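Local atomic coordinates of sugar ABC transporter (Agrobacterium radiobacter, PDB entry 4RXT), a protein that binds arabinose in the cleft between its two lobes and probably delivers such sugars to an ABC transporter as its periplasmic solute-binding component. Residues A[210-214]-A[215-219]; A[40-44]-A[45-49]; A[82-86]-A[87-91]. All blocks are in the same frame, centred on the assembly; numbering follows the deposited sequence.

The three contacts are local turns of the chain, spread over the two lobes of a periplasmic sugar-binding protein. Contact 2 and contact 3 both belong to the lobe built on the parallel sheet that contains strands 39-41 and 89-92; their centres are about 19 Å apart, and their nearest atoms about 11 Å. Contact 1 belongs to the other lobe, at the end of helix 202-214 and in the loop that follows, with its centre about 31 Å from that of contact 2 and about 45 Å from that of contact 3, on the opposite side of the chain's centre from the latter. Of the three, contact 2 alone reaches the arabinose, through Glu45; contacts 1 and 3 lie away from the pocket.

Contact 1 (A[210-214]-A[215-219]); sequences QAIAE and NKLSD
Ile212 and Leu217 meet at the end of helix 202-214, and their backbones make the bond that closes it. Leu217 N donates to Ile212 O at 2.9 Å and almost straight, with an angle of 178° at the hydrogen. One residue earlier, Lys216 N reaches Ala213 O at 3.2 Å. Lys216 has left helical geometry with a positive phi of 61°, and together these features make a Schellman motif.

The tight part is apolar on one side and polar on the other. The side chains of Ile212 and Leu217 cross at about a right angle, CG2 of Ile212 lying 4.0 Å from CB of Leu217. Because Ile212 CG2 stands anti to its own backbone N (chi1 -64° for CG1), this methyl is turned to the chain leaving the helix and also packs 3.6 Å from Ser218 N. A branched isoleucine suits the place, since its second branch, through CD1, also approaches Leu217 CB. Asn215 folds its amide back over the last turn, and ND2 donates to Ala211 O at 2.8 Å, tilted a little from the carbonyl plane; the same oxygen accepts Asn215 N at 3.2 Å, so backbone and side chain grip one carbonyl together. A short amide side chain can reach back in this way.

The looser, exposed side belongs to Glu214 and Lys216. Gln210 NE2 bonds Glu214 OE2 one turn apart, and the aliphatic part of Lys216 passes over Ala213 O, with CD at 3.5 Å.

Around this helix end, Ala211 rests on Met184 and Thr185 of helix 177-190, where Leu217 also touches Ile188. Ala213 faces Phe235 of helix 230-238, and Ile212 meets Val221 just before strand 222-226.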
loop_
_atom_site.group_PDB
_atom_site.type_symbol
_atom_site.label_atom_id
_atom_site.label_comp_id
_atom_site.label_asym_id
_atom_site.label_seq_id
_atom_site.Cartn_x
_atom_site.Cartn_y
_atom_site.Cartn_z
ATOM N N GLN A 210 -8.259 -11.344 10.463
ATOM C CA GLN A 210 -8.359 -12.786 10.784
ATOM C C GLN A 210 -8.414 -12.973 12.300
ATOM O O GLN A 210 -9.204 -13.733 12.823
ATOM C CB GLN A 210 -7.222 -13.585 10.156
ATOM C CG GLN A 210 -7.369 -15.106 10.191
ATOM C CD GLN A 210 -8.425 -15.651 9.247
ATOM O OE1 GLN A 210 -8.441 -15.329 8.055
ATOM N NE2 GLN A 210 -9.271 -16.516 9.759
ATOM N N ALA A 211 -7.555 -12.271 13.028
ATOM C CA ALA A 211 -7.546 -12.366 14.496
ATOM C C ALA A 211 -8.888 -11.944 15.130
ATOM O O ALA A 211 -9.427 -12.598 16.059
ATOM C CB ALA A 211 -6.425 -11.491 15.093
ATOM N N ILE A 212 -9.430 -10.830 14.628
ATOM C CA ILE A 212 -10.711 -10.356 15.115
ATOM C C ILE A 212 -11.868 -11.309 14.747
ATOM O O ILE A 212 -12.698 -11.618 15.612
ATOM C CB ILE A 212 -10.980 -8.931 14.597
ATOM C CG1 ILE A 212 -9.918 -7.942 15.166
ATOM C CG2 ILE A 212 -12.373 -8.434 14.989
ATOM C CD1 ILE A 212 -9.606 -8.039 16.650
ATOM N N ALA A 213 -11.893 -11.787 13.501
ATOM C CA ALA A 213 -12.937 -12.752 13.035
ATOM C C ALA A 213 -12.898 -14.040 13.871
ATOM O O ALA A 213 -13.944 -14.526 14.374
ATOM C CB ALA A 213 -12.731 -13.101 11.564
ATOM N N GLU A 214 -11.703 -14.618 14.009
ATOM C CA GLU A 214 -11.561 -15.935 14.643
ATOM C C GLU A 214 -11.916 -15.920 16.105
ATOM O O GLU A 214 -12.383 -16.889 16.661
ATOM C CB GLU A 214 -10.147 -16.487 14.460
ATOM C CG GLU A 214 -9.797 -16.912 13.028
ATOM C CD GLU A 214 -8.342 -17.328 12.875
ATOM O OE1 GLU A 214 -7.526 -17.076 13.804
ATOM O OE2 GLU A 214 -8.039 -17.901 11.797
ATOM N N ASN A 215 -11.720 -14.774 16.743
ATOM C CA ASN A 215 -11.985 -14.643 18.155
ATOM C C ASN A 215 -13.296 -13.964 18.461
ATOM O O ASN A 215 -13.641 -13.744 19.624
ATOM C CB ASN A 215 -10.817 -13.888 18.805
ATOM C CG ASN A 215 -9.588 -14.744 18.858
ATOM O OD1 ASN A 215 -9.555 -15.740 19.579
ATOM N ND2 ASN A 215 -8.584 -14.393 18.089
ATOM N N LYS A 216 -14.059 -13.679 17.408
ATOM C CA LYS A 216 -15.415 -13.112 17.571
ATOM C C LYS A 216 -15.408 -11.785 18.281
ATOM O O LYS A 216 -16.198 -11.534 19.178
ATOM C CB LYS A 216 -16.340 -14.089 18.313
ATOM C CG LYS A 216 -16.206 -15.554 17.884
ATOM C CD LYS A 216 -16.457 -15.756 16.425
ATOM C CE LYS A 216 -16.299 -17.218 16.039
ATOM N NZ LYS A 216 -16.792 -17.494 14.649
ATOM N N LEU A 217 -14.453 -10.950 17.886
ATOM C CA LEU A 217 -14.238 -9.685 18.595
ATOM C C LEU A 217 -14.780 -8.464 17.863
ATOM O O LEU A 217 -14.533 -7.336 18.297
ATOM C CB LEU A 217 -12.730 -9.507 18.868
ATOM C CG LEU A 217 -12.165 -10.459 19.921
ATOM C CD1 LEU A 217 -10.654 -10.317 20.025
ATOM C CD2 LEU A 217 -12.852 -10.271 21.270
ATOM N N SER A 218 -15.501 -8.661 16.767
ATOM C CA SER A 218 -15.992 -7.540 15.922
ATOM C C SER A 218 -16.807 -6.464 16.681
ATOM O O SER A 218 -16.773 -5.268 16.346
ATOM C CB SER A 218 -16.773 -8.032 14.687
ATOM O OG SER A 218 -17.915 -8.768 15.024
ATOM N N ASP A 219 -17.520 -6.879 17.716
ATOM C CA ASP A 219 -18.336 -5.940 18.495
ATOM C C ASP A 219 -17.570 -5.286 19.645
ATOM O O ASP A 219 -18.136 -4.489 20.381
ATOM C CB ASP A 219 -19.599 -6.623 19.024
ATOM C CG ASP A 219 -20.601 -6.972 17.906
ATOM O OD1 ASP A 219 -20.732 -6.207 16.912
ATOM O OD2 ASP A 219 -21.266 -8.026 18.023
#

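Contact 2 (A[40-44]-A[45-49]); sequences LGAQA and ETDVN. With ARA (alpha-L-arabinopyranose), chain B.
Ala44 and Asp47 close a type I beta turn, in which Asp47 N donates to Ala44 O at 3.1 Å. The turn carries the chain from strand 39-41 into helix 48-60, and Asp47 occupies the N-cap: its OD1 accepts the backbone N of Gly50. An aspartate suits this place because its short carboxylate can reach an amide of the first helical turn.

With CG anti to the backbone N (chi1 -168°), the Asp47 side chain lies beside Ala42, whose CB is 3.9 Å from OD2. A water links the two segments, accepting from Gln43 N and donating to Asp47 OD2, each at 2.9 Å. Thr46 OG1 lies 3.6 Å from the methyl of Ala44.

Glu45 turns away from the turn into the pocket. Its chain is extended beyond CG, long enough for OE1 to accept the O4 hydroxyl of the arabinose at 2.7 Å. Trp19 NE1 holds the other oxygen, OE2, and the two bonds, one on each oxygen, together limit how the carboxylate can rotate.

One oxygen of this buried group is thus on the indole and the other on the sugar, which is consistent with a carboxylate held ready for the sugar hydroxyl.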
loop_
_atom_site.group_PDB
_atom_site.type_symbol
_atom_site.label_atom_id
_atom_site.label_comp_id
_atom_site.label_asym_id
_atom_site.label_seq_id
_atom_site.Cartn_x
_atom_site.Cartn_y
_atom_site.Cartn_z
ATOM N N LEU A 40 8.529 -8.157 -12.953
ATOM C CA LEU A 40 9.681 -8.435 -12.103
ATOM C C LEU A 40 9.389 -8.151 -10.644
ATOM O O LEU A 40 8.502 -7.351 -10.319
ATOM C CB LEU A 40 10.900 -7.622 -12.537
ATOM C CG LEU A 40 11.323 -7.721 -14.011
ATOM C CD1 LEU A 40 12.567 -6.879 -14.251
ATOM C CD2 LEU A 40 11.531 -9.163 -14.461
ATOM N N GLY A 41 10.161 -8.793 -9.768
ATOM C CA GLY A 41 10.020 -8.547 -8.344
ATOM C C GLY A 41 10.417 -9.747 -7.495
ATOM O O GLY A 41 10.432 -10.896 -7.971
ATOM N N ALA A 42 10.793 -9.457 -6.249
ATOM C CA ALA A 42 11.081 -10.460 -5.256
ATOM C C ALA A 42 9.758 -11.034 -4.765
ATOM O O ALA A 42 8.672 -10.632 -5.221
ATOM C CB ALA A 42 11.914 -9.871 -4.105
ATOM N N GLN A 43 9.860 -11.989 -3.851
ATOM C CA GLN A 43 8.659 -12.728 -3.350
ATOM C C GLN A 43 8.405 -12.346 -1.886
ATOM O O GLN A 43 7.710 -13.039 -1.143
ATOM C CB GLN A 43 8.853 -14.224 -3.505
ATOM C CG GLN A 43 8.641 -14.744 -4.920
ATOM C CD GLN A 43 9.665 -14.196 -5.896
ATOM O OE1 GLN A 43 9.313 -13.500 -6.871
ATOM N NE2 GLN A 43 10.936 -14.502 -5.647
ATOM N N ALA A 44 8.971 -11.211 -1.475
ATOM C CA ALA A 44 8.704 -10.663 -0.156
ATOM C C ALA A 44 9.035 -9.189 -0.193
ATOM O O ALA A 44 10.070 -8.813 -0.725
ATOM C CB ALA A 44 9.523 -11.341 0.920
ATOM N N GLU A 45 8.194 -8.366 0.427
ATOM C CA GLU A 45 8.476 -6.913 0.557
ATOM C C GLU A 45 9.749 -6.650 1.394
ATOM O O GLU A 45 10.440 -5.613 1.260
ATOM C CB GLU A 45 7.298 -6.141 1.185
ATOM C CG GLU A 45 6.025 -6.192 0.372
ATOM C CD GLU A 45 5.053 -5.047 0.618
ATOM O OE1 GLU A 45 5.234 -4.248 1.558
ATOM O OE2 GLU A 45 4.074 -5.019 -0.148
ATOM N N THR A 46 10.062 -7.585 2.268
ATOM C CA THR A 46 11.207 -7.468 3.163
ATOM C C THR A 46 12.515 -7.840 2.491
ATOM O O THR A 46 13.588 -7.645 3.067
ATOM C CB THR A 46 11.016 -8.391 4.388
ATOM O OG1 THR A 46 10.742 -9.735 3.942
ATOM C CG2 THR A 46 9.872 -7.900 5.229
ATOM N N ASP A 47 12.439 -8.402 1.279
ATOM C CA ASP A 47 13.639 -8.768 0.519
ATOM C C ASP A 47 14.099 -7.535 -0.258
ATOM O O ASP A 47 13.919 -7.402 -1.458
ATOM C CB ASP A 47 13.390 -9.990 -0.370
ATOM C CG ASP A 47 14.657 -10.563 -0.941
ATOM O OD1 ASP A 47 15.772 -10.048 -0.644
ATOM O OD2 ASP A 47 14.544 -11.543 -1.717
ATOM N N VAL A 48 14.786 -6.657 0.466
ATOM C CA VAL A 48 15.208 -5.415 -0.140
ATOM C C VAL A 48 16.374 -5.662 -1.091
ATOM O O VAL A 48 16.424 -5.120 -2.187
ATOM C CB VAL A 48 15.591 -4.431 0.956
ATOM C CG1 VAL A 48 16.067 -3.111 0.368
ATOM C CG2 VAL A 48 14.424 -4.175 1.883
ATOM N N ASN A 49 17.309 -6.502 -0.654
ATOM C CA ASN A 49 18.451 -6.880 -1.492
ATOM C C ASN A 49 17.949 -7.492 -2.799
ATOM O O ASN A 49 18.497 -7.237 -3.863
ATOM C CB ASN A 49 19.347 -7.897 -0.763
ATOM C CG ASN A 49 20.645 -8.166 -1.488
ATOM O OD1 ASN A 49 21.314 -7.249 -1.962
ATOM N ND2 ASN A 49 21.033 -9.410 -1.535
HETATM C C1 ARA B . -0.042 -1.694 -0.163
HETATM C C2 ARA B . 1.026 -0.585 -0.102
HETATM C C3 ARA B . 2.372 -1.158 -0.511
HETATM C C4 ARA B . 2.716 -2.425 0.291
HETATM C C5 ARA B . 1.539 -2.959 0.993
HETATM O O1 ARA B . -0.893 -1.033 0.765
HETATM O O2 ARA B . 0.697 0.490 -1.002
HETATM O O3 ARA B . 3.354 -0.114 -0.407
HETATM O O4 ARA B . 3.571 -2.164 1.407
HETATM O O5 ARA B . 0.331 -3.014 0.215
HETATM O O HOH W 1 12.097 -12.935 -2.255
#

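Contact 3 (A[82-86]-A[87-91]); sequences EAAKS and VPIIG
Val87 N donates to Ala83 O at 3.0 Å as the chain leaves helix 77-84. The same oxygen accepts Ser86 N at 3.1 Å, so two successive amides share one carbonyl. A weaker polar contact runs alongside: the CA-H of Ala84 points at Val87 O, with 3.3 Å between Ala84 CA and that oxygen and an angle of 163° at the hydrogen.

The turn belongs to the beta-alpha-beta unit of strand 66-68, helix 77-84 and strand 89-92, in which the helix returns the chain to start the next parallel strand. Pro88 and Ile90 bond by their backbones to Ile66, and Val87 and Ile89 also touch its side chain.

Apolar packing joins helix to strand through Ile89. Its CG1 stands anti to the carbonyl carbon (chi1 -46°), which sets CG1 4.2 Å from Ala84 CB; the second torsion, chi2 -63°, then turns CD1 to within 3.8 Å of Ala83 CB. The two alanines suit a helix face that comes close to the sheet, being small enough to admit the isoleucine. Ala83 also meets Val59 of helix 48-60.

Charge appears on the exposed face, where Lys85 reaches back to Glu82 with its chain extended and NZ forms a salt bridge to Glu82 OE2 at 3.5 Å.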
loop_
_atom_site.group_PDB
_atom_site.type_symbol
_atom_site.label_atom_id
_atom_site.label_comp_id
_atom_site.label_asym_id
_atom_site.label_seq_id
_atom_site.Cartn_x
_atom_site.Cartn_y
_atom_site.Cartn_z
ATOM N N GLU A 82 21.662 5.302 -9.279
ATOM C CA GLU A 82 22.557 4.583 -10.178
ATOM C C GLU A 82 21.856 4.175 -11.462
ATOM O O GLU A 82 22.394 4.364 -12.567
ATOM C CB GLU A 82 23.208 3.381 -9.486
ATOM C CG GLU A 82 24.176 3.764 -8.370
ATOM C CD GLU A 82 25.308 4.631 -8.870
ATOM O OE1 GLU A 82 25.869 4.293 -9.933
ATOM O OE2 GLU A 82 25.624 5.648 -8.223
ATOM N N ALA A 83 20.675 3.557 -11.308
ATOM C CA ALA A 83 19.870 3.161 -12.455
ATOM C C ALA A 83 19.568 4.325 -13.400
ATOM O O ALA A 83 19.646 4.185 -14.625
ATOM C CB ALA A 83 18.569 2.527 -11.992
ATOM N N ALA A 84 19.263 5.470 -12.807
ATOM C CA ALA A 84 18.854 6.655 -13.542
ATOM C C ALA A 84 19.947 7.213 -14.441
ATOM O O ALA A 84 19.641 7.982 -15.359
ATOM C CB ALA A 84 18.348 7.738 -12.585
ATOM N N LYS A 85 21.206 6.871 -14.146
ATOM C CA LYS A 85 22.352 7.290 -14.990
ATOM C C LYS A 85 22.317 6.710 -16.392
ATOM O O LYS A 85 22.931 7.241 -17.300
ATOM C CB LYS A 85 23.684 6.957 -14.335
ATOM C CG LYS A 85 23.893 7.775 -13.080
ATOM C CD LYS A 85 25.118 7.388 -12.297
ATOM C CE LYS A 85 25.187 8.202 -11.008
ATOM N NZ LYS A 85 26.569 8.213 -10.413
ATOM N N SER A 86 21.599 5.614 -16.557
ATOM C CA SER A 86 21.438 5.017 -17.887
ATOM C C SER A 86 20.010 4.714 -18.389
ATOM O O SER A 86 19.813 4.506 -19.580
ATOM C CB SER A 86 22.268 3.735 -17.942
ATOM O OG SER A 86 21.684 2.702 -17.176
ATOM N N VAL A 87 19.029 4.666 -17.489
ATOM C CA VAL A 87 17.637 4.328 -17.815
ATOM C C VAL A 87 16.678 5.279 -17.072
ATOM O O VAL A 87 16.843 5.484 -15.875
ATOM C CB VAL A 87 17.323 2.868 -17.365
ATOM C CG1 VAL A 87 15.895 2.466 -17.708
ATOM C CG2 VAL A 87 18.286 1.873 -18.009
ATOM N N PRO A 88 15.682 5.869 -17.758
ATOM C CA PRO A 88 14.691 6.639 -16.986
ATOM C C PRO A 88 13.831 5.755 -16.096
ATOM O O PRO A 88 13.343 4.693 -16.540
ATOM C CB PRO A 88 13.811 7.317 -18.035
ATOM C CG PRO A 88 14.116 6.650 -19.293
ATOM C CD PRO A 88 15.386 5.866 -19.191
ATOM N N ILE A 89 13.605 6.259 -14.884
ATOM C CA ILE A 89 12.934 5.505 -13.820
ATOM C C ILE A 89 11.672 6.236 -13.448
ATOM O O ILE A 89 11.681 7.419 -13.163
ATOM C CB ILE A 89 13.820 5.329 -12.562
ATOM C CG1 ILE A 89 15.253 4.887 -12.941
ATOM C CG2 ILE A 89 13.156 4.402 -11.532
ATOM C CD1 ILE A 89 15.337 3.539 -13.617
ATOM N N ILE A 90 10.561 5.505 -13.506
ATOM C CA ILE A 90 9.260 5.996 -13.101
ATOM C C ILE A 90 8.910 5.257 -11.805
ATOM O O ILE A 90 8.950 4.010 -11.744
ATOM C CB ILE A 90 8.205 5.750 -14.212
ATOM C CG1 ILE A 90 8.363 6.766 -15.377
ATOM C CG2 ILE A 90 6.798 5.787 -13.640
ATOM C CD1 ILE A 90 9.704 6.710 -16.110
ATOM N N GLY A 91 8.573 6.016 -10.764
ATOM C CA GLY A 91 8.197 5.420 -9.474
ATOM C C GLY A 91 6.706 5.288 -9.276
ATOM O O GLY A 91 5.911 6.090 -9.786
#